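Local coordinates for protein tRNA (guanine(9)-N1)-methyltransferase (Schizosaccharomyces pombe, PDB 4JWG) that methylates N1 of guanosine 9 in cytoplasmic tRNA with S-adenosyl-L-methionine as methyl donor, through the TRM10-type SPOUT domain held in this chain, at residues S30-L35 and D133-I138; D168-I173 and D196-F201. All coordinates share one frame; numbering follows the deposited sequence.

Interaction 1 (S30-L35 and D133-I138)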
loop_
_atom_site.group_PDB
_atom_site.type_symbol
_atom_site.label_atom_id
_atom_site.label_comp_id
_atom_site.label_asym_id
_atom_site.label_seq_id
_atom_site.Cartn_x
_atom_site.Cartn_y
_atom_site.Cartn_z
ATOM N N SER A 30 -7.296 -5.670 -12.408
ATOM C CA SER A 30 -6.243 -5.029 -13.225
ATOM C C SER A 30 -5.427 -4.039 -12.427
ATOM O O SER A 30 -4.316 -3.702 -12.824
ATOM C CB SER A 30 -6.848 -4.219 -14.364
ATOM O OG SER A 30 -7.734 -5.019 -15.069
ATOM N N ILE A 31 -5.996 -3.530 -11.338
ATOM C CA ILE A 31 -5.347 -2.475 -10.566
ATOM C C ILE A 31 -4.006 -2.939 -10.035
ATOM O O ILE A 31 -3.856 -4.101 -9.624
ATOM C CB ILE A 31 -6.196 -2.055 -9.394
ATOM C CG1 ILE A 31 -7.486 -1.463 -9.888
ATOM C CG2 ILE A 31 -5.492 -1.002 -8.571
ATOM C CD1 ILE A 31 -8.492 -1.248 -8.782
ATOM N N ARG A 32 -3.035 -2.033 -10.031
ATOM C CA ARG A 32 -1.743 -2.337 -9.433
ATOM C C ARG A 32 -1.491 -1.503 -8.198
ATOM O O ARG A 32 -1.812 -0.319 -8.149
ATOM C CB ARG A 32 -0.635 -2.209 -10.463
ATOM C CG ARG A 32 -0.824 -3.223 -11.609
ATOM C CD ARG A 32 -0.443 -2.615 -12.932
ATOM N NE ARG A 32 -1.403 -1.591 -13.316
ATOM C CZ ARG A 32 -1.246 -0.759 -14.339
ATOM N NH1 ARG A 32 -0.160 -0.845 -15.080
ATOM N NH2 ARG A 32 -2.176 0.154 -14.620
ATOM N N ILE A 33 -0.949 -2.139 -7.178
ATOM C CA ILE A 33 -0.701 -1.443 -5.952
ATOM C C ILE A 33 0.750 -1.584 -5.630
ATOM O O ILE A 33 1.286 -2.693 -5.699
ATOM C CB ILE A 33 -1.601 -1.970 -4.797
ATOM C CG1 ILE A 33 -3.095 -1.709 -5.118
ATOM C CG2 ILE A 33 -1.184 -1.347 -3.426
ATOM C CD1 ILE A 33 -4.126 -2.089 -3.999
ATOM N N VAL A 34 1.378 -0.462 -5.276
ATOM C CA VAL A 34 2.825 -0.345 -5.158
ATOM C C VAL A 34 3.140 0.008 -3.724
ATOM O O VAL A 34 2.543 0.917 -3.146
ATOM C CB VAL A 34 3.360 0.766 -6.122
ATOM C CG1 VAL A 34 4.822 1.159 -5.839
ATOM C CG2 VAL A 34 3.160 0.355 -7.582
ATOM N N LEU A 35 4.046 -0.747 -3.122
ATOM C CA LEU A 35 4.550 -0.380 -1.826
ATOM C C LEU A 35 5.840 0.317 -2.119
ATOM O O LEU A 35 6.836 -0.274 -2.612
ATOM C CB LEU A 35 4.800 -1.605 -0.950
ATOM C CG LEU A 35 3.607 -2.526 -0.779
ATOM C CD1 LEU A 35 4.067 -3.613 0.160
ATOM C CD2 LEU A 35 2.373 -1.772 -0.247
ATOM N N ASP A 133 -7.674 0.887 -14.329
ATOM C CA ASP A 133 -6.474 1.295 -15.088
ATOM C C ASP A 133 -5.382 2.048 -14.276
ATOM O O ASP A 133 -4.328 2.404 -14.851
ATOM C CB ASP A 133 -6.866 2.131 -16.343
ATOM C CG ASP A 133 -7.612 3.421 -15.985
ATOM O OD1 ASP A 133 -8.641 3.332 -15.274
ATOM O OD2 ASP A 133 -7.162 4.527 -16.393
ATOM N N LYS A 134 -5.611 2.288 -12.976
ATOM C CA LYS A 134 -4.711 3.136 -12.191
ATOM C C LYS A 134 -3.764 2.343 -11.317
ATOM O O LYS A 134 -3.887 1.118 -11.194
ATOM C CB LYS A 134 -5.484 4.123 -11.332
ATOM C CG LYS A 134 -6.244 5.149 -12.129
ATOM C CD LYS A 134 -5.450 6.434 -12.326
ATOM C CE LYS A 134 -6.211 7.451 -13.175
ATOM N NZ LYS A 134 -7.723 7.296 -13.108
ATOM N N ILE A 135 -2.814 3.068 -10.730
ATOM C CA ILE A 135 -1.727 2.504 -9.965
ATOM C C ILE A 135 -1.633 3.286 -8.677
ATOM O O ILE A 135 -1.312 4.476 -8.675
ATOM C CB ILE A 135 -0.383 2.601 -10.712
ATOM C CG1 ILE A 135 -0.476 1.905 -12.074
ATOM C CG2 ILE A 135 0.752 1.981 -9.903
ATOM C CD1 ILE A 135 0.629 2.323 -13.006
ATOM N N TYR A 136 -1.890 2.588 -7.585
ATOM C CA TYR A 136 -1.996 3.187 -6.278
ATOM C C TYR A 136 -0.780 2.868 -5.444
ATOM O O TYR A 136 -0.398 1.668 -5.309
ATOM C CB TYR A 136 -3.290 2.704 -5.624
ATOM C CG TYR A 136 -4.482 3.182 -6.407
ATOM C CD1 TYR A 136 -4.935 4.503 -6.289
ATOM C CD2 TYR A 136 -5.125 2.344 -7.319
ATOM C CE1 TYR A 136 -6.025 4.965 -7.055
ATOM C CE2 TYR A 136 -6.219 2.790 -8.088
ATOM C CZ TYR A 136 -6.656 4.098 -7.947
ATOM O OH TYR A 136 -7.726 4.543 -8.700
ATOM N N ILE A 137 -0.163 3.935 -4.912
ATOM C CA ILE A 137 1.116 3.825 -4.145
ATOM C C ILE A 137 0.899 4.035 -2.657
ATOM O O ILE A 137 0.197 4.984 -2.244
ATOM C CB ILE A 137 2.213 4.822 -4.620
ATOM C CG1 ILE A 137 2.356 4.791 -6.154
ATOM C CG2 ILE A 137 3.528 4.518 -3.956
ATOM C CD1 ILE A 137 3.024 5.999 -6.733
ATOM N N ILE A 138 1.479 3.134 -1.850
ATOM C CA ILE A 138 1.477 3.295 -0.407
ATOM C C ILE A 138 2.924 3.438 0.043
ATOM O O ILE A 138 3.756 2.612 -0.293
ATOM C CB ILE A 138 0.810 2.108 0.297
ATOM C CG1 ILE A 138 -0.598 1.849 -0.232
ATOM C CG2 ILE A 138 0.753 2.321 1.782
ATOM C CD1 ILE A 138 -1.135 0.329 0.099
#
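Ile31 opens the contact just before the strand begins: its CG2 lies at the edge of the Tyr136 ring, near the ring plane, 3.6 Å from CD2. With CG2 anti to the backbone N and CG1 beside it (chi1 -63°), the CG2 branch is the one that meets the ring, whose hydroxyl is bonded to the backbone N of Asp131. At Arg32 the backbone ladder starts. Its N makes a weak bond to Lys134 O, and its O accepts from Tyr136 N at 3.0 Å, nearly straight on. The side chain, bent at chi2 and chi3, lays one guanidinium face over Ile135, with CG1 3.5 Å from NH2, while NH1 is bonded to Gln112 OE1. Replacing the arginine by alanine is likely to uncover the Ile135 side chain on this face and deprive Gln112 OE1 of this donor. Ile33 turns to the face shared with Tyr136 and Ile138, and its CG2 reaches CD1 of Ile138 at 3.9 Å. Val34 points the other way: CG2 meets Ile135 CG2 at 3.7 Å, while CG1 lies alongside CG2 of Ile137. Val34 N donates to Tyr136 O and Val34 O accepts from Ile138 N, both at 2.8 Å. Leu35 closes the series with CD2 beside Ile138 CD1. Helix 181-194 covers Ile33 and Ile138, which packs beside Leu119, an S-adenosyl-L-methionine-binding residue. Four parallel bridges and axes 22° apart mark adjacent parallel strands; flanked by strands 70-74 and 116-119, they form the middle of the sheet of this SPOUT-family domain.

Interaction 2 (D168-I173 and D196-F201)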
loop_
_atom_site.group_PDB
_atom_site.type_symbol
_atom_site.label_atom_id
_atom_site.label_comp_id
_atom_site.label_asym_id
_atom_site.label_seq_id
_atom_site.Cartn_x
_atom_site.Cartn_y
_atom_site.Cartn_z
ATOM N N ASP A 168 -12.740 9.924 6.530
ATOM C CA ASP A 168 -12.755 10.873 7.648
ATOM C C ASP A 168 -13.952 10.749 8.602
ATOM O O ASP A 168 -13.791 10.924 9.813
ATOM C CB ASP A 168 -12.620 12.301 7.134
ATOM C CG ASP A 168 -12.980 12.420 5.655
ATOM O OD1 ASP A 168 -14.178 12.232 5.300
ATOM O OD2 ASP A 168 -12.042 12.665 4.838
ATOM N N GLU A 169 -15.143 10.440 8.084
ATOM C CA GLU A 169 -16.326 10.189 8.949
ATOM C C GLU A 169 -16.229 8.928 9.847
ATOM O O GLU A 169 -17.106 8.721 10.681
ATOM C CB GLU A 169 -17.631 10.114 8.124
ATOM C CG GLU A 169 -17.830 11.218 7.088
ATOM C CD GLU A 169 -18.086 10.656 5.696
ATOM O OE1 GLU A 169 -17.117 10.562 4.902
ATOM O OE2 GLU A 169 -19.246 10.291 5.408
ATOM N N TYR A 170 -15.197 8.090 9.668
ATOM C CA TYR A 170 -15.105 6.803 10.397
ATOM C C TYR A 170 -13.933 6.709 11.350
ATOM O O TYR A 170 -13.887 5.823 12.188
ATOM C CB TYR A 170 -15.028 5.594 9.451
ATOM C CG TYR A 170 -15.851 5.703 8.203
ATOM C CD1 TYR A 170 -17.224 5.929 8.268
ATOM C CD2 TYR A 170 -15.252 5.577 6.941
ATOM C CE1 TYR A 170 -17.999 6.044 7.093
ATOM C CE2 TYR A 170 -16.011 5.694 5.757
ATOM C CZ TYR A 170 -17.387 5.930 5.843
ATOM O OH TYR A 170 -18.146 6.043 4.697
ATOM N N ILE A 171 -12.981 7.623 11.208
ATOM C CA ILE A 171 -11.761 7.595 12.010
ATOM C C ILE A 171 -11.452 8.954 12.669
ATOM O O ILE A 171 -11.551 10.006 12.013
ATOM C CB ILE A 171 -10.551 7.031 11.172
ATOM C CG1 ILE A 171 -9.308 6.862 12.057
ATOM C CG2 ILE A 171 -10.284 7.873 9.878
ATOM C CD1 ILE A 171 -8.675 5.502 11.962
ATOM N N LYS A 172 -11.104 8.913 13.961
ATOM C CA LYS A 172 -10.598 10.085 14.677
ATOM C C LYS A 172 -9.277 10.461 14.039
ATOM O O LYS A 172 -8.393 9.608 13.872
ATOM C CB LYS A 172 -10.352 9.796 16.163
ATOM C CG LYS A 172 -11.586 9.614 17.021
ATOM C CD LYS A 172 -11.221 9.633 18.511
ATOM C CE LYS A 172 -10.316 8.468 18.906
ATOM N NZ LYS A 172 -9.497 8.770 20.111
ATOM N N ILE A 173 -9.151 11.741 13.700
ATOM C CA ILE A 173 -7.942 12.360 13.114
ATOM C C ILE A 173 -6.591 11.920 13.749
ATOM O O ILE A 173 -5.591 11.748 13.040
ATOM C CB ILE A 173 -8.112 13.941 13.061
ATOM C CG1 ILE A 173 -9.467 14.312 12.414
ATOM C CG2 ILE A 173 -6.945 14.637 12.309
ATOM C CD1 ILE A 173 -10.307 15.435 13.137
ATOM N N ASP A 196 -18.011 -0.366 -0.932
ATOM C CA ASP A 196 -18.600 0.432 0.107
ATOM C C ASP A 196 -17.507 0.828 1.089
ATOM O O ASP A 196 -17.075 -0.012 1.864
ATOM C CB ASP A 196 -19.622 -0.436 0.825
ATOM C CG ASP A 196 -20.391 0.334 1.861
ATOM O OD1 ASP A 196 -21.624 0.108 2.006
ATOM O OD2 ASP A 196 -19.745 1.202 2.497
ATOM N N TRP A 197 -17.067 2.087 1.086
ATOM C CA TRP A 197 -15.879 2.465 1.879
ATOM C C TRP A 197 -15.998 2.210 3.391
ATOM O O TRP A 197 -15.016 1.956 4.078
ATOM C CB TRP A 197 -15.466 3.903 1.631
ATOM C CG TRP A 197 -14.798 4.128 0.323
ATOM C CD1 TRP A 197 -15.342 4.724 -0.747
ATOM C CD2 TRP A 197 -13.459 3.757 -0.059
ATOM N NE1 TRP A 197 -14.442 4.762 -1.791
ATOM C CE2 TRP A 197 -13.279 4.169 -1.397
ATOM C CE3 TRP A 197 -12.395 3.116 0.599
ATOM C CZ2 TRP A 197 -12.079 3.960 -2.110
ATOM C CZ3 TRP A 197 -11.183 2.913 -0.100
ATOM C CH2 TRP A 197 -11.043 3.333 -1.450
ATOM N N GLU A 198 -17.214 2.284 3.903
ATOM C CA GLU A 198 -17.480 2.052 5.302
ATOM C C GLU A 198 -17.472 0.575 5.689
ATOM O O GLU A 198 -16.988 0.248 6.762
ATOM C CB GLU A 198 -18.817 2.710 5.674
ATOM C CG GLU A 198 -19.581 2.044 6.797
ATOM C CD GLU A 198 -20.666 2.939 7.383
ATOM O OE1 GLU A 198 -21.601 3.366 6.658
ATOM O OE2 GLU A 198 -20.567 3.218 8.592
ATOM N N LYS A 199 -18.026 -0.304 4.843
ATOM C CA LYS A 199 -18.001 -1.751 5.133
ATOM C C LYS A 199 -16.544 -2.134 5.148
ATOM O O LYS A 199 -16.097 -2.840 6.074
ATOM C CB LYS A 199 -18.730 -2.596 4.084
ATOM C CG LYS A 199 -20.242 -2.379 4.015
ATOM C CD LYS A 199 -20.961 -3.251 2.922
ATOM N N ALA A 200 -15.812 -1.633 4.141
ATOM C CA ALA A 200 -14.369 -1.877 4.000
ATOM C C ALA A 200 -13.596 -1.397 5.211
ATOM O O ALA A 200 -12.776 -2.133 5.772
ATOM C CB ALA A 200 -13.818 -1.225 2.732
ATOM N N PHE A 201 -13.868 -0.176 5.643
ATOM C CA PHE A 201 -13.074 0.361 6.720
ATOM C C PHE A 201 -13.323 -0.432 8.003
ATOM O O PHE A 201 -12.391 -0.830 8.693
ATOM C CB PHE A 201 -13.333 1.854 6.919
ATOM C CG PHE A 201 -12.737 2.386 8.167
ATOM C CD1 PHE A 201 -13.483 2.413 9.355
ATOM C CD2 PHE A 201 -11.424 2.815 8.189
ATOM C CE1 PHE A 201 -12.931 2.891 10.563
ATOM C CE2 PHE A 201 -10.853 3.297 9.370
ATOM C CZ PHE A 201 -11.610 3.332 10.568
#
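Tyr170 buries the most surface here, followed by Phe201 and then Glu198. The first turn of helix 197-204 faces the phenol ring: CA of Glu198 sits over one ring face, offset toward the rim, and Glu198 CB comes to 3.5 Å from Tyr170 CZ. The Glu198 side chain crosses the tyrosine at about a right angle, and the root of the glutamate makes the closest approach, since Glu198 OE2 stays 4.1 Å from Tyr170 CE1. Phe201 takes the other end of the tyrosine, its CD1 3.5 Å from Tyr170 CB. CG of Phe201 stands anti to its own backbone N (chi1 169°), which carries the ring out from the helix to the loop. The two aromatic planes are 30° apart, but with centroids separated by 5.8 Å the rings are displaced so far that little of one lies over the other. Ile171 extends the apolar patch, its CB 3.9 Å from CZ of Phe201, and it also touches Leu179, an S-adenosyl-L-methionine-binding residue. The helix start is fixed by Asp196, whose OD2 accepts from Lys199 N at 3.3 Å and weakly from Glu198 N. What results is loop-to-helix packing: the N-capped helix 197-204 laid against the loop that follows strand 161-163, bordering the cofactor-binding region of the SPOUT domain.

Overall arrangement
From the N terminus, interaction 1 comes first: segments 30-35 and 133-138 meet across 97 intervening residues that include strands 70-74, 98-101 and 116-119, and so set the middle of the sheet. The chain then passes through helix 150-158 and edge strand 161-163 before interaction 2 opens at 168-173. That contact closes a much shorter, 22-residue and largely helical loop. The two loops follow one another in series, neither enclosing nor crossing the other. The centres of interactions 1 and 2 lie about 20 Å apart, and the two do not touch. Helix 181-194, inside the second loop, links them: it packs on Ile33 and Ile138 and also on Trp197 and Ala200, joining sheet core to helix 197-204.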